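Local coordinates for protein 3-ketosteroid-delta4-5alpha-dehydrogenase (Rhodococcus jostii, PDB 4AT2) that catalyses the FAD-dependent 4,5-dehydrogenation of 3-ketosteroids to their delta-4 products, probably as a step of bacterial steroid breakdown, at residues Val379-Leu391 and Gly432-Thr444. Residues are numbered along the deposited sequence; the frame is centred on the assembly and turned at random.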
loop_
_atom_site.group_PDB
_atom_site.type_symbol
_atom_site.label_atom_id
_atom_site.label_comp_id
_atom_site.label_asym_id
_atom_site.label_seq_id
_atom_site.Cartn_x
_atom_site.Cartn_y
_atom_site.Cartn_z
ATOM N N VAL A 379 23.904 13.110 -14.013
ATOM C CA VAL A 379 23.057 13.223 -15.201
ATOM C C VAL A 379 23.320 14.539 -15.914
ATOM O O VAL A 379 23.422 15.586 -15.274
ATOM C CB VAL A 379 21.566 13.113 -14.806
ATOM C CG1 VAL A 379 20.650 13.339 -16.003
ATOM C CG2 VAL A 379 21.277 11.763 -14.156
ATOM N N GLN A 380 23.480 14.475 -17.238
ATOM C CA GLN A 380 23.658 15.667 -18.059
ATOM C C GLN A 380 22.300 16.279 -18.382
ATOM O O GLN A 380 21.324 15.552 -18.540
ATOM C CB GLN A 380 24.384 15.311 -19.361
ATOM C CG GLN A 380 25.829 14.875 -19.155
ATOM C CD GLN A 380 26.748 16.014 -18.745
ATOM O OE1 GLN A 380 26.475 17.191 -19.012
ATOM N NE2 GLN A 380 27.852 15.672 -18.090
ATOM N N PRO A 381 22.233 17.616 -18.490
ATOM C CA PRO A 381 20.973 18.256 -18.862
ATOM C C PRO A 381 20.506 17.805 -20.243
ATOM O O PRO A 381 21.331 17.649 -21.163
ATOM C CB PRO A 381 21.338 19.748 -18.922
ATOM C CG PRO A 381 22.598 19.876 -18.133
ATOM C CD PRO A 381 23.328 18.592 -18.386
ATOM N N LYS A 382 19.197 17.613 -20.393
ATOM C CA LYS A 382 18.611 17.344 -21.708
ATOM C C LYS A 382 18.369 18.646 -22.468
ATOM O O LYS A 382 18.646 18.731 -23.675
ATOM C CB LYS A 382 17.308 16.552 -21.584
ATOM C CG LYS A 382 16.626 16.313 -22.931
ATOM C CD LYS A 382 15.516 15.276 -22.864
ATOM C CE LYS A 382 16.067 13.859 -22.815
ATOM N NZ LYS A 382 14.983 12.850 -22.630
ATOM N N TRP A 383 17.852 19.651 -21.767
ATOM C CA TRP A 383 17.576 20.951 -22.382
ATOM C C TRP A 383 18.360 22.045 -21.732
ATOM O O TRP A 383 18.622 22.009 -20.535
ATOM C CB TRP A 383 16.104 21.316 -22.280
ATOM C CG TRP A 383 15.122 20.301 -22.806
ATOM C CD1 TRP A 383 14.638 20.172 -24.108
ATOM C CD2 TRP A 383 14.419 19.270 -22.034
ATOM N NE1 TRP A 383 13.722 19.151 -24.191
ATOM C CE2 TRP A 383 13.553 18.565 -22.983
ATOM C CE3 TRP A 383 14.437 18.865 -20.697
ATOM C CZ2 TRP A 383 12.731 17.512 -22.588
ATOM C CZ3 TRP A 383 13.607 17.800 -20.315
ATOM C CH2 TRP A 383 12.782 17.139 -21.239
ATOM N N ALA A 384 18.734 23.046 -22.518
ATOM C CA ALA A 384 19.375 24.236 -21.982
ATOM C C ALA A 384 18.957 25.442 -22.794
ATOM O O ALA A 384 18.868 25.377 -24.028
ATOM C CB ALA A 384 20.889 24.091 -21.973
ATOM N N ALA A 385 18.709 26.547 -22.099
ATOM C CA ALA A 385 18.190 27.747 -22.732
ATOM C C ALA A 385 18.685 28.991 -22.023
ATOM O O ALA A 385 19.129 28.928 -20.878
ATOM C CB ALA A 385 16.665 27.717 -22.738
ATOM N N GLU A 386 18.586 30.125 -22.708
ATOM C CA GLU A 386 18.995 31.410 -22.156
ATOM C C GLU A 386 17.985 31.922 -21.135
ATOM O O GLU A 386 18.350 32.676 -20.236
ATOM C CB GLU A 386 19.151 32.447 -23.276
ATOM C CG GLU A 386 20.300 32.180 -24.241
ATOM C CD GLU A 386 21.652 32.169 -23.551
ATOM O OE1 GLU A 386 22.004 33.176 -22.895
ATOM O OE2 GLU A 386 22.367 31.142 -23.653
ATOM N N THR A 387 16.719 31.527 -21.288
ATOM C CA THR A 387 15.656 31.999 -20.401
ATOM C C THR A 387 14.767 30.846 -19.931
ATOM O O THR A 387 14.698 29.796 -20.572
ATOM C CB THR A 387 14.754 33.051 -21.087
ATOM O OG1 THR A 387 14.044 32.439 -22.166
ATOM C CG2 THR A 387 15.573 34.256 -21.631
ATOM N N VAL A 388 14.092 31.053 -18.797
ATOM C CA VAL A 388 13.107 30.097 -18.296
ATOM C C VAL A 388 11.933 29.955 -19.257
ATOM O O VAL A 388 11.429 28.849 -19.475
ATOM C CB VAL A 388 12.613 30.497 -16.891
ATOM C CG1 VAL A 388 11.557 29.521 -16.367
ATOM C CG2 VAL A 388 13.785 30.537 -15.929
ATOM N N GLU A 389 11.507 31.074 -19.844
ATOM C CA GLU A 389 10.438 31.044 -20.837
ATOM C C GLU A 389 10.771 30.066 -21.978
ATOM O O GLU A 389 9.933 29.258 -22.366
ATOM C CB GLU A 389 10.175 32.447 -21.389
ATOM C CG GLU A 389 9.115 32.477 -22.485
ATOM C CD GLU A 389 8.776 33.874 -22.966
ATOM O OE1 GLU A 389 9.452 34.852 -22.576
ATOM O OE2 GLU A 389 7.818 33.988 -23.753
ATOM N N GLU A 390 11.996 30.133 -22.501
ATOM C CA GLU A 390 12.395 29.202 -23.557
ATOM C C GLU A 390 12.513 27.770 -23.055
ATOM O O GLU A 390 12.089 26.843 -23.737
ATOM C CB GLU A 390 13.724 29.613 -24.181
ATOM C CG GLU A 390 13.660 30.851 -25.042
ATOM C CD GLU A 390 15.044 31.413 -25.278
ATOM O OE1 GLU A 390 15.585 32.068 -24.368
ATOM O OE2 GLU A 390 15.604 31.169 -26.361
ATOM N N LEU A 391 13.083 27.588 -21.862
ATOM C CA LEU A 391 13.245 26.247 -21.307
ATOM C C LEU A 391 11.876 25.585 -21.158
ATOM O O LEU A 391 11.697 24.402 -21.466
ATOM C CB LEU A 391 13.966 26.301 -19.950
ATOM C CG LEU A 391 14.355 24.952 -19.343
ATOM C CD1 LEU A 391 15.412 24.231 -20.181
ATOM C CD2 LEU A 391 14.880 25.166 -17.930
ATOM N N GLY A 432 19.456 31.384 -11.668
ATOM C CA GLY A 432 19.918 32.333 -12.677
ATOM C C GLY A 432 19.777 31.834 -14.104
ATOM O O GLY A 432 18.971 30.935 -14.400
ATOM N N THR A 433 20.569 32.433 -14.992
ATOM C CA THR A 433 20.583 32.071 -16.411
ATOM C C THR A 433 22.040 32.012 -16.899
ATOM O O THR A 433 22.911 32.639 -16.296
ATOM C CB THR A 433 19.786 33.081 -17.263
ATOM O OG1 THR A 433 20.335 34.391 -17.081
ATOM C CG2 THR A 433 18.291 33.078 -16.892
ATOM N N PRO A 434 22.334 31.224 -17.954
ATOM C CA PRO A 434 21.448 30.314 -18.670
ATOM C C PRO A 434 20.975 29.219 -17.731
ATOM O O PRO A 434 21.579 28.990 -16.668
ATOM C CB PRO A 434 22.335 29.714 -19.773
ATOM C CG PRO A 434 23.603 30.483 -19.755
ATOM C CD PRO A 434 23.737 31.084 -18.393
ATOM N N VAL A 435 19.885 28.567 -18.114
ATOM C CA VAL A 435 19.222 27.611 -17.249
ATOM C C VAL A 435 19.086 26.298 -18.006
ATOM O O VAL A 435 18.920 26.295 -19.230
ATOM C CB VAL A 435 17.866 28.195 -16.732
ATOM C CG1 VAL A 435 16.914 28.543 -17.880
ATOM C CG2 VAL A 435 17.223 27.301 -15.674
ATOM N N ALA A 436 19.187 25.191 -17.280
ATOM C CA ALA A 436 19.109 23.856 -17.870
ATOM C C ALA A 436 18.047 23.018 -17.165
ATOM O O ALA A 436 17.652 23.320 -16.043
ATOM C CB ALA A 436 20.460 23.173 -17.773
ATOM N N ALA A 437 17.581 21.968 -17.832
ATOM C CA ALA A 437 16.694 21.004 -17.191
ATOM C C ALA A 437 17.189 19.593 -17.443
ATOM O O ALA A 437 17.502 19.216 -18.580
ATOM C CB ALA A 437 15.261 21.166 -17.673
ATOM N N LEU A 438 17.276 18.816 -16.372
ATOM C CA LEU A 438 17.561 17.393 -16.462
ATOM C C LEU A 438 16.235 16.654 -16.529
ATOM O O LEU A 438 15.334 16.924 -15.734
ATOM C CB LEU A 438 18.318 16.910 -15.219
ATOM C CG LEU A 438 19.809 17.220 -15.044
ATOM C CD1 LEU A 438 20.094 18.722 -15.032
ATOM C CD2 LEU A 438 20.289 16.558 -13.748
ATOM N N ASP A 439 16.132 15.717 -17.471
ATOM C CA ASP A 439 14.955 14.850 -17.582
ATOM C C ASP A 439 15.091 13.677 -16.614
ATOM O O ASP A 439 15.884 12.760 -16.837
ATOM C CB ASP A 439 14.820 14.338 -19.021
ATOM C CG ASP A 439 13.514 13.609 -19.270
ATOM O OD1 ASP A 439 12.764 13.341 -18.304
ATOM O OD2 ASP A 439 13.246 13.295 -20.453
ATOM N N LEU A 440 14.323 13.730 -15.528
ATOM C CA LEU A 440 14.403 12.720 -14.479
ATOM C C LEU A 440 13.085 11.957 -14.381
ATOM O O LEU A 440 12.701 11.479 -13.313
ATOM C CB LEU A 440 14.790 13.362 -13.137
ATOM C CG LEU A 440 16.127 14.110 -13.143
ATOM C CD1 LEU A 440 16.369 14.828 -11.818
ATOM C CD2 LEU A 440 17.265 13.154 -13.428
ATOM N N ARG A 441 12.387 11.857 -15.510
ATOM C CA ARG A 441 11.210 10.987 -15.603
ATOM C C ARG A 441 11.652 9.530 -15.645
ATOM O O ARG A 441 12.585 9.181 -16.368
ATOM C CB ARG A 441 10.381 11.346 -16.834
ATOM C CG ARG A 441 9.765 12.730 -16.724
ATOM C CD ARG A 441 9.069 13.148 -18.002
ATOM N NE ARG A 441 10.006 13.316 -19.100
ATOM C CZ ARG A 441 9.670 13.845 -20.273
ATOM N NH1 ARG A 441 8.422 14.251 -20.480
ATOM N NH2 ARG A 441 10.575 13.966 -21.235
ATOM N N GLY A 442 11.008 8.682 -14.840
ATOM C CA GLY A 442 11.368 7.260 -14.799
ATOM C C GLY A 442 12.750 6.973 -14.234
ATOM O O GLY A 442 13.465 6.081 -14.713
ATOM N N PHE A 443 13.119 7.710 -13.188
ATOM C CA PHE A 443 14.432 7.574 -12.566
ATOM C C PHE A 443 14.400 6.856 -11.218
ATOM O O PHE A 443 15.360 6.906 -10.456
ATOM C CB PHE A 443 15.092 8.953 -12.419
ATOM C CG PHE A 443 16.070 9.268 -13.512
ATOM C CD1 PHE A 443 15.646 9.353 -14.835
ATOM C CD2 PHE A 443 17.413 9.468 -13.218
ATOM C CE1 PHE A 443 16.547 9.645 -15.858
ATOM C CE2 PHE A 443 18.316 9.753 -14.235
ATOM C CZ PHE A 443 17.880 9.842 -15.546
ATOM N N THR A 444 13.310 6.152 -10.943
ATOM C CA THR A 444 13.192 5.461 -9.666
ATOM C C THR A 444 13.257 3.949 -9.821
ATOM O O THR A 444 12.940 3.396 -10.880
ATOM C CB THR A 444 11.885 5.839 -8.951
ATOM O OG1 THR A 444 10.777 5.530 -9.803
ATOM C CG2 THR A 444 11.873 7.337 -8.599
HETATM O O HOH W 1 18.596 14.874 -18.666
HETATM O O HOH W 2 18.534 35.444 -19.857
#
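CG of Lys382 and CG of Asp439 both stand anti to the backbone N of their own residue (chi1 177° and -171°), setting the side chains alongside each other, pointing the same way. NZ of Lys382 then meets OD2 of Asp439 at 2.8 Å in a salt bridge, on the anti side of OD2, somewhat out of the carboxylate plane. This pair sits at one end of an antiparallel beta ladder. Strand 383-385 is an edge strand, within this chain, of a four-stranded antiparallel sheet and pairs with strand 435-439, flanked on its other side by strand 356-360. Trp383 with Ala437 and Ala385 with Val435 are hydrogen-bonded pairs; Ala384 with Ala436 lies between them as a non-hydrogen-bonded pair. A classic beta bulge follows from Lys382 and Trp383 both facing Ala437. Ala437 O accepts from Lys382 N at 3.0 Å, a bent bond (135° at the hydrogen), and from Trp383 N at 3.2 Å, nearly straight. Beyond the ladder, water 1 links Gln380 O to Asp439 N.

On one face of the sheet, Leu391 of the following helix reaches back over the strands. Its CD1 packs on Ala437 CB (4.0 Å) and its CD2 on Val435 CG2. CE3 of Trp383 touches the same Ala437 CB, and Met395 also adjoins both residues. On the other face, Pro381 CB rests on Ala436 CB at 3.7 Å. Beyond the strands, Val379 CG2 touches Phe443 CE2 at 3.6 Å. The Phe443 side chain is about 10 Å from the bound androstenedione, and neither segment supplies a residue of that pocket.

Lys382 CG lies over the centre of the Trp383 ring. Arg441 grips Asp439 side-on, NE to OD1 and NH2 to OD2, and NH2 meets the edge of the same indole, 3.9 Å from CH2.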